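Local atomic coordinates of apicoplast TIC22, putative (Plasmodium falciparum 3D7, PDB entry 4E6Z), a protein that probably acts as an essential chaperone for the import of proteins into the apicoplast, as a Tic22-family component of the import machinery. Residues L74-S87 with G126-Y139. Numbering follows the deposited sequence.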
ATOM      1  N   LEU A  74     -10.688   0.436   1.779  1.00 70.24           N
ATOM      2  CA  LEU A  74      -9.437  -0.240   1.445  1.00 62.10           C
ATOM      3  C   LEU A  74      -9.487  -0.830   0.040  1.00 66.79           C
ATOM      4  O   LEU A  74      -8.462  -1.224  -0.519  1.00 61.10           O
ATOM      5  CB  LEU A  74      -9.156  -1.357   2.451  1.00 56.28           C
ATOM      6  CG  LEU A  74      -9.057  -0.967   3.926  1.00 54.06           C
ATOM      7  CD1 LEU A  74      -8.721  -2.182   4.781  1.00 56.82           C
ATOM      8  CD2 LEU A  74      -8.024   0.106   4.106  1.00 51.93           C
ATOM      9  N   GLU A  75     -10.686  -0.881  -0.527  1.00 59.95           N
ATOM     10  CA  GLU A  75     -10.912  -1.548  -1.803  1.00 67.84           C
ATOM     11  C   GLU A  75     -10.217  -0.825  -2.956  1.00 61.23           C
ATOM     12  O   GLU A  75      -9.790  -1.453  -3.927  1.00 59.06           O
ATOM     13  CB  GLU A  75     -12.414  -1.667  -2.076  1.00 81.92           C
ATOM     14  CG  GLU A  75     -12.811  -2.880  -2.899  1.00 90.69           C
ATOM     15  CD  GLU A  75     -14.315  -3.102  -2.917  1.00106.17           C
ATOM     16  OE1 GLU A  75     -15.057  -2.208  -2.453  1.00107.92           O
ATOM     17  OE2 GLU A  75     -14.756  -4.170  -3.391  1.00110.75           O
ATOM     18  N   VAL A  76     -10.100   0.494  -2.841  1.00 54.40           N
ATOM     19  CA  VAL A  76      -9.499   1.306  -3.898  1.00 58.34           C
ATOM     20  C   VAL A  76      -7.969   1.267  -3.875  1.00 48.48           C
ATOM     21  O   VAL A  76      -7.313   1.809  -4.763  1.00 52.55           O
ATOM     22  CB  VAL A  76      -9.958   2.773  -3.815  1.00 58.58           C
ATOM     23  CG1 VAL A  76     -11.475   2.846  -3.799  1.00 65.31           C
ATOM     24  CG2 VAL A  76      -9.373   3.437  -2.579  1.00 58.58           C
ATOM     25  N   ILE A  77      -7.406   0.633  -2.854  1.00 42.35           N
ATOM     26  CA  ILE A  77      -5.959   0.508  -2.754  1.00 42.50           C
ATOM     27  C   ILE A  77      -5.487  -0.804  -3.383  1.00 41.44           C
ATOM     28  O   ILE A  77      -5.796  -1.884  -2.878  1.00 33.30           O
ATOM     29  CB  ILE A  77      -5.496   0.552  -1.291  1.00 43.57           C
ATOM     30  CG1 ILE A  77      -6.049   1.797  -0.592  1.00 47.70           C
ATOM     31  CG2 ILE A  77      -3.976   0.505  -1.214  1.00 39.38           C
ATOM     32  CD1 ILE A  77      -5.915   1.758   0.914  1.00 46.28           C
ATOM     33  N   PRO A  78      -4.740  -0.709  -4.496  1.00 41.72           N
ATOM     34  CA  PRO A  78      -4.192  -1.878  -5.189  1.00 42.40           C
ATOM     35  C   PRO A  78      -3.105  -2.559  -4.368  1.00 43.92           C
ATOM     36  O   PRO A  78      -2.358  -1.885  -3.659  1.00 36.65           O
ATOM     37  CB  PRO A  78      -3.570  -1.277  -6.459  1.00 36.14           C
ATOM     38  CG  PRO A  78      -4.171   0.089  -6.590  1.00 39.72           C
ATOM     39  CD  PRO A  78      -4.400   0.545  -5.188  1.00 41.07           C
ATOM     40  N   VAL A  79      -3.037  -3.884  -4.459  1.00 37.22           N
ATOM     41  CA  VAL A  79      -1.953  -4.660  -3.866  1.00 34.55           C
ATOM     42  C   VAL A  79      -1.448  -5.653  -4.912  1.00 43.83           C
ATOM     43  O   VAL A  79      -2.233  -6.198  -5.695  1.00 37.21           O
ATOM     44  CB  VAL A  79      -2.416  -5.422  -2.614  1.00 39.20           C
ATOM     45  CG1 VAL A  79      -1.287  -6.313  -2.076  1.00 35.58           C
ATOM     46  CG2 VAL A  79      -2.898  -4.452  -1.557  1.00 42.42           C
ATOM     47  N   PHE A  80      -0.141  -5.888  -4.928  1.00 38.51           N
ATOM     48  CA  PHE A  80       0.461  -6.678  -5.993  1.00 37.88           C
ATOM     49  C   PHE A  80       1.175  -7.924  -5.494  1.00 35.92           C
ATOM     50  O   PHE A  80       1.869  -7.896  -4.481  1.00 36.91           O
ATOM     51  CB  PHE A  80       1.407  -5.813  -6.827  1.00 28.62           C
ATOM     52  CG  PHE A  80       0.742  -4.615  -7.429  1.00 34.40           C
ATOM     53  CD1 PHE A  80       0.186  -4.674  -8.697  1.00 34.67           C
ATOM     54  CD2 PHE A  80       0.644  -3.431  -6.712  1.00 36.34           C
ATOM     55  CE1 PHE A  80      -0.442  -3.567  -9.247  1.00 45.00           C
ATOM     56  CE2 PHE A  80       0.017  -2.327  -7.254  1.00 30.78           C
ATOM     57  CZ  PHE A  80      -0.524  -2.392  -8.524  1.00 39.01           C
ATOM     58  N   LEU A  81       0.982  -9.021  -6.219  1.00 43.58           N
ATOM     59  CA  LEU A  81       1.650 -10.276  -5.910  1.00 40.09           C
ATOM     60  C   LEU A  81       2.327 -10.828  -7.152  1.00 30.99           C
ATOM     61  O   LEU A  81       1.985 -10.465  -8.277  1.00 38.00           O
ATOM     62  CB  LEU A  81       0.656 -11.305  -5.370  1.00 42.28           C
ATOM     63  CG  LEU A  81      -0.056 -11.051  -4.042  1.00 51.76           C
ATOM     64  CD1 LEU A  81      -1.292 -10.213  -4.268  1.00 54.74           C
ATOM     65  CD2 LEU A  81      -0.441 -12.366  -3.394  1.00 65.91           C
ATOM     66  N   ILE A  82       3.298 -11.705  -6.949  1.00 35.79           N
ATOM     67  CA  ILE A  82       3.916 -12.408  -8.059  1.00 35.22           C
ATOM     68  C   ILE A  82       3.300 -13.803  -8.101  1.00 39.36           C
ATOM     69  O   ILE A  82       3.210 -14.481  -7.080  1.00 36.59           O
ATOM     70  CB  ILE A  82       5.453 -12.470  -7.926  1.00 39.54           C
ATOM     71  CG1 ILE A  82       6.065 -11.078  -8.106  1.00 41.47           C
ATOM     72  CG2 ILE A  82       6.041 -13.413  -8.965  1.00 38.61           C
ATOM     73  CD1 ILE A  82       5.695 -10.090  -7.033  1.00 50.72           C
ATOM     74  N   THR A  83       2.842 -14.218  -9.274  1.00 40.34           N
ATOM     75  CA  THR A  83       2.138 -15.488  -9.386  1.00 42.51           C
ATOM     76  C   THR A  83       2.572 -16.248 -10.622  1.00 43.27           C
ATOM     77  O   THR A  83       3.248 -15.697 -11.492  1.00 40.49           O
ATOM     78  CB  THR A  83       0.612 -15.271  -9.487  1.00 43.25           C
ATOM     79  OG1 THR A  83       0.293 -14.672 -10.751  1.00 40.86           O
ATOM     80  CG2 THR A  83       0.111 -14.375  -8.359  1.00 37.76           C
ATOM     81  N   ASN A  84       2.172 -17.516 -10.697  1.00 47.16           N
ATOM     82  CA  ASN A  84       2.245 -18.260 -11.945  1.00 42.67           C
ATOM     83  C   ASN A  84       1.084 -17.818 -12.829  1.00 49.50           C
ATOM     84  O   ASN A  84       0.330 -16.916 -12.463  1.00 47.20           O
ATOM     85  CB  ASN A  84       2.212 -19.776 -11.699  1.00 44.93           C
ATOM     86  CG  ASN A  84       0.938 -20.239 -11.005  1.00 48.77           C
ATOM     87  OD1 ASN A  84      -0.085 -19.558 -11.031  1.00 51.02           O
ATOM     88  ND2 ASN A  84       1.000 -21.409 -10.384  1.00 50.46           N
ATOM     89  N   TYR A  85       0.932 -18.456 -13.983  1.00 50.99           N
ATOM     90  CA  TYR A  85      -0.080 -18.039 -14.949  1.00 57.56           C
ATOM     91  C   TYR A  85      -1.509 -18.379 -14.518  1.00 59.61           C
ATOM     92  O   TYR A  85      -2.472 -17.835 -15.058  1.00 59.88           O
ATOM     93  CB  TYR A  85       0.232 -18.612 -16.332  1.00 67.04           C
ATOM     94  CG  TYR A  85       1.274 -17.820 -17.089  1.00 78.70           C
ATOM     95  CD1 TYR A  85       2.371 -17.273 -16.434  1.00 86.00           C
ATOM     96  CD2 TYR A  85       1.165 -17.623 -18.458  1.00 89.53           C
ATOM     97  CE1 TYR A  85       3.323 -16.546 -17.120  1.00 93.58           C
ATOM     98  CE2 TYR A  85       2.116 -16.901 -19.153  1.00 96.36           C
ATOM     99  CZ  TYR A  85       3.192 -16.365 -18.480  1.00102.13           C
ATOM    100  OH  TYR A  85       4.142 -15.643 -19.168  1.00109.65           O
ATOM    101  N   ASN A  86      -1.640 -19.275 -13.545  1.00 59.11           N
ATOM    102  CA  ASN A  86      -2.938 -19.568 -12.944  1.00 58.30           C
ATOM    103  C   ASN A  86      -3.297 -18.547 -11.872  1.00 57.35           C
ATOM    104  O   ASN A  86      -4.368 -18.614 -11.262  1.00 54.23           O
ATOM    105  CB  ASN A  86      -2.954 -20.978 -12.354  1.00 61.78           C
ATOM    106  CG  ASN A  86      -3.542 -21.997 -13.302  1.00 65.50           C
ATOM    107  OD1 ASN A  86      -4.562 -21.744 -13.944  1.00 72.89           O
ATOM    108  ND2 ASN A  86      -2.906 -23.159 -13.394  1.00 77.32           N
ATOM    109  N   SER A  87      -2.385 -17.605 -11.649  1.00 46.85           N
ATOM    110  CA  SER A  87      -2.567 -16.539 -10.671  1.00 51.01           C
ATOM    111  C   SER A  87      -2.391 -17.023  -9.232  1.00 50.78           C
ATOM    112  O   SER A  87      -2.881 -16.400  -8.296  1.00 51.91           O
ATOM    113  CB  SER A  87      -3.921 -15.853 -10.855  1.00 53.85           C
ATOM    114  OG  SER A  87      -3.997 -15.234 -12.126  1.00 57.23           O
ATOM    115  N   GLY A 126       9.114 -17.329 -18.131  1.00 45.69           N
ATOM    116  CA  GLY A 126       7.881 -17.603 -18.850  1.00 41.72           C
ATOM    117  C   GLY A 126       6.755 -18.109 -17.968  1.00 50.87           C
ATOM    118  O   GLY A 126       5.651 -18.373 -18.448  1.00 57.44           O
ATOM    119  N   ASN A 127       7.027 -18.229 -16.671  1.00 53.55           N
ATOM    120  CA  ASN A 127       6.066 -18.795 -15.729  1.00 51.95           C
ATOM    121  C   ASN A 127       5.603 -17.827 -14.642  1.00 48.27           C
ATOM    122  O   ASN A 127       4.889 -18.227 -13.724  1.00 52.68           O
ATOM    123  CB  ASN A 127       6.652 -20.040 -15.060  1.00 63.55           C
ATOM    124  CG  ASN A 127       7.145 -21.063 -16.061  1.00 80.48           C
ATOM    125  OD1 ASN A 127       6.497 -21.320 -17.077  1.00 85.78           O
ATOM    126  ND2 ASN A 127       8.299 -21.658 -15.777  1.00 79.82           N
ATOM    127  N   ILE A 128       6.009 -16.565 -14.721  1.00 44.45           N
ATOM    128  CA  ILE A 128       5.617 -15.623 -13.674  1.00 42.85           C
ATOM    129  C   ILE A 128       5.113 -14.266 -14.169  1.00 44.69           C
ATOM    130  O   ILE A 128       5.533 -13.765 -15.209  1.00 50.96           O
ATOM    131  CB  ILE A 128       6.723 -15.430 -12.612  1.00 50.47           C
ATOM    132  CG1 ILE A 128       7.990 -14.850 -13.233  1.00 43.49           C
ATOM    133  CG2 ILE A 128       7.030 -16.746 -11.914  1.00 56.28           C
ATOM    134  CD1 ILE A 128       9.067 -14.603 -12.207  1.00 45.75           C
ATOM    135  N   LYS A 129       4.200 -13.685 -13.402  1.00 44.62           N
ATOM    136  CA  LYS A 129       3.602 -12.409 -13.756  1.00 45.84           C
ATOM    137  C   LYS A 129       3.231 -11.664 -12.486  1.00 47.33           C
ATOM    138  O   LYS A 129       3.268 -12.226 -11.389  1.00 37.21           O
ATOM    139  CB  LYS A 129       2.336 -12.624 -14.596  1.00 40.48           C
ATOM    140  CG  LYS A 129       1.163 -13.153 -13.784  1.00 43.02           C
ATOM    141  CD  LYS A 129      -0.136 -13.137 -14.569  1.00 52.84           C
ATOM    142  CE  LYS A 129      -1.324 -13.317 -13.634  1.00 60.49           C
ATOM    143  NZ  LYS A 129      -2.316 -14.296 -14.163  1.00 62.84           N
ATOM    144  N   ILE A 130       2.863 -10.397 -12.646  1.00 47.96           N
ATOM    145  CA  ILE A 130       2.367  -9.596 -11.540  1.00 39.02           C
ATOM    146  C   ILE A 130       0.851  -9.699 -11.534  1.00 42.06           C
ATOM    147  O   ILE A 130       0.210  -9.564 -12.574  1.00 38.82           O
ATOM    148  CB  ILE A 130       2.765  -8.117 -11.698  1.00 36.48           C
ATOM    149  CG1 ILE A 130       4.281  -7.987 -11.882  1.00 42.07           C
ATOM    150  CG2 ILE A 130       2.264  -7.288 -10.509  1.00 31.50           C
ATOM    151  CD1 ILE A 130       5.091  -8.423 -10.684  1.00 41.29           C
ATOM    152  N   HIS A 131       0.282  -9.951 -10.365  1.00 39.75           N
ATOM    153  CA  HIS A 131      -1.164 -10.040 -10.233  1.00 38.39           C
ATOM    154  C   HIS A 131      -1.669  -9.049  -9.186  1.00 42.81           C
ATOM    155  O   HIS A 131      -1.038  -8.848  -8.150  1.00 40.93           O
ATOM    156  CB  HIS A 131      -1.575 -11.463  -9.870  1.00 38.13           C
ATOM    157  CG  HIS A 131      -3.051 -11.646  -9.742  1.00 41.97           C
ATOM    158  ND1 HIS A 131      -3.927 -11.392 -10.778  1.00 49.36           N
ATOM    159  CD2 HIS A 131      -3.813 -12.071  -8.706  1.00 49.30           C
ATOM    160  CE1 HIS A 131      -5.160 -11.636 -10.379  1.00 52.33           C
ATOM    161  NE2 HIS A 131      -5.120 -12.053  -9.125  1.00 52.34           N
ATOM    162  N   ASN A 132      -2.811  -8.429  -9.460  1.00 43.81           N
ATOM    163  CA  ASN A 132      -3.328  -7.406  -8.563  1.00 44.73           C
ATOM    164  C   ASN A 132      -4.541  -7.848  -7.753  1.00 40.51           C
ATOM    165  O   ASN A 132      -5.464  -8.463  -8.280  1.00 44.22           O
ATOM    166  CB  ASN A 132      -3.648  -6.123  -9.337  1.00 50.26           C
ATOM    167  CG  ASN A 132      -4.714  -6.334 -10.396  1.00 60.88           C
ATOM    168  OD1 ASN A 132      -4.508  -7.059 -11.370  1.00 70.14           O
ATOM    169  ND2 ASN A 132      -5.866  -5.704 -10.206  1.00 60.44           N
ATOM    170  N   ILE A 133      -4.511  -7.545  -6.461  1.00 42.57           N
ATOM    171  CA  ILE A 133      -5.687  -7.630  -5.606  1.00 40.27           C
ATOM    172  C   ILE A 133      -5.887  -6.253  -4.965  1.00 44.97           C
ATOM    173  O   ILE A 133      -5.307  -5.268  -5.423  1.00 47.74           O
ATOM    174  CB  ILE A 133      -5.525  -8.713  -4.521  1.00 39.98           C
ATOM    175  CG1 ILE A 133      -4.372  -8.355  -3.581  1.00 42.37           C
ATOM    176  CG2 ILE A 133      -5.280 -10.077  -5.164  1.00 43.20           C
ATOM    177  CD1 ILE A 133      -4.255  -9.258  -2.377  1.00 39.01           C
ATOM    178  N   THR A 134      -6.700  -6.176  -3.916  1.00 48.05           N
ATOM    179  CA  THR A 134      -6.890  -4.912  -3.211  1.00 44.79           C
ATOM    180  C   THR A 134      -6.502  -5.027  -1.741  1.00 47.26           C
ATOM    181  O   THR A 134      -6.339  -6.133  -1.216  1.00 44.72           O
ATOM    182  CB  THR A 134      -8.347  -4.424  -3.293  1.00 47.60           C
ATOM    183  OG1 THR A 134      -9.174  -5.234  -2.450  1.00 52.50           O
ATOM    184  CG2 THR A 134      -8.847  -4.492  -4.722  1.00 48.10           C
HETATM  185  N   MSE A 135      -6.356  -3.879  -1.084  1.00 43.57           N
HETATM  186  CA  MSE A 135      -6.062  -3.840   0.344  1.00 45.74           C
HETATM  187  C   MSE A 135      -7.181  -4.486   1.141  1.00 46.98           C
HETATM  188  O   MSE A 135      -6.946  -5.045   2.210  1.00 57.14           O
HETATM  189  CB  MSE A 135      -5.855  -2.402   0.821  1.00 56.52           C
HETATM  190  CG  MSE A 135      -4.403  -2.034   1.069  1.00 68.58           C
HETATM  191 SE   MSE A 135      -3.505  -3.255   2.306  1.00 58.27          SE
HETATM  192  CE  MSE A 135      -4.807  -3.238   3.755  1.00 74.77           C
ATOM    193  N   LYS A 136      -8.402  -4.391   0.622  1.00 42.04           N
ATOM    194  CA  LYS A 136      -9.544  -5.067   1.223  1.00 53.62           C
ATOM    195  C   LYS A 136      -9.287  -6.567   1.302  1.00 57.90           C
ATOM    196  O   LYS A 136      -9.308  -7.158   2.383  1.00 57.36           O
ATOM    197  CB  LYS A 136     -10.810  -4.801   0.407  1.00 61.43           C
ATOM    198  CG  LYS A 136     -12.005  -5.658   0.804  1.00 59.50           C
ATOM    199  CD  LYS A 136     -13.199  -5.374  -0.096  1.00 72.65           C
ATOM    200  CE  LYS A 136     -14.383  -6.269   0.241  1.00 83.68           C
ATOM    201  NZ  LYS A 136     -15.550  -6.006  -0.646  1.00 86.26           N
ATOM    202  N   LYS A 137      -9.050  -7.177   0.146  1.00 57.14           N
ATOM    203  CA  LYS A 137      -8.722  -8.596   0.082  1.00 52.70           C
ATOM    204  C   LYS A 137      -7.491  -8.907   0.933  1.00 51.21           C
ATOM    205  O   LYS A 137      -7.446  -9.923   1.623  1.00 55.37           O
ATOM    206  CB  LYS A 137      -8.481  -9.020  -1.367  1.00 57.06           C
ATOM    207  CG  LYS A 137      -7.965 -10.436  -1.527  1.00 55.05           C
ATOM    208  CD  LYS A 137      -8.998 -11.456  -1.085  1.00 57.83           C
ATOM    209  CE  LYS A 137      -8.494 -12.878  -1.315  1.00 61.60           C
ATOM    210  NZ  LYS A 137      -9.512 -13.908  -0.969  1.00 67.33           N
ATOM    211  N   ALA A 138      -6.498  -8.026   0.881  1.00 48.95           N
ATOM    212  CA  ALA A 138      -5.266  -8.222   1.636  1.00 53.88           C
ATOM    213  C   ALA A 138      -5.536  -8.207   3.137  1.00 55.28           C
ATOM    214  O   ALA A 138      -4.938  -8.968   3.895  1.00 55.05           O
ATOM    215  CB  ALA A 138      -4.237  -7.161   1.265  1.00 48.69           C
ATOM    216  N   TYR A 139      -6.442  -7.332   3.558  1.00 51.06           N
ATOM    217  CA  TYR A 139      -6.828  -7.244   4.960  1.00 63.28           C
ATOM    218  C   TYR A 139      -7.583  -8.504   5.373  1.00 62.81           C
ATOM    219  O   TYR A 139      -7.351  -9.053   6.449  1.00 60.84           O
ATOM    220  CB  TYR A 139      -7.688  -6.003   5.198  1.00 75.63           C
ATOM    221  CG  TYR A 139      -8.071  -5.777   6.644  1.00 86.60           C
ATOM    222  CD1 TYR A 139      -9.402  -5.634   7.017  1.00 91.28           C
ATOM    223  CD2 TYR A 139      -7.101  -5.709   7.635  1.00 90.72           C
ATOM    224  CE1 TYR A 139      -9.753  -5.422   8.337  1.00 96.83           C
ATOM    225  CE2 TYR A 139      -7.444  -5.500   8.957  1.00 96.10           C
ATOM    226  CZ  TYR A 139      -8.770  -5.359   9.304  1.00100.86           C
ATOM    227  OH  TYR A 139      -9.111  -5.152  10.620  1.00105.71           O
TER
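The K129 side chain starts with CG between the backbone N and the carbonyl carbon (chi1 73°), passes T83 OG1, and a bend at chi4 (-135°) turns NZ to S87 OG, 2.8 Å away. The T83 hydroxyl itself bonds to N84 O, an acceptor shared with S87 N in the type I turn N84–S87. That turn also sets S87 over one face of the H131 imidazole, its CB 4.2 Å from the ring centroid and 3° off the normal, a CH-pi contact. Strands 78-83 and 129-134 pair antiparallel, with V79–I133, L81–H131 and T83–K129 as hydrogen-bonded pairs, and F80 also bonds through its backbone to F103 of strand 97-103. On the face of V79 and L81, L81 CD1 meets I133 CD1 at 3.6 Å, and M102 packs against both V79 and L81. The other face carries F80 and I82: I130 CG2 lies obliquely 3.8 Å from F80 CD1, while Y266 of helix 261-272 meets the phenyl ring nearly at right angles. Where strand 129-134 runs into helix 135-150, T134 is the N-cap, its OG1 accepting from K137 N. M135 N donates to I77 O at 2.7 Å, and E75 OE2 forms a long, weak salt bridge with K136 NZ.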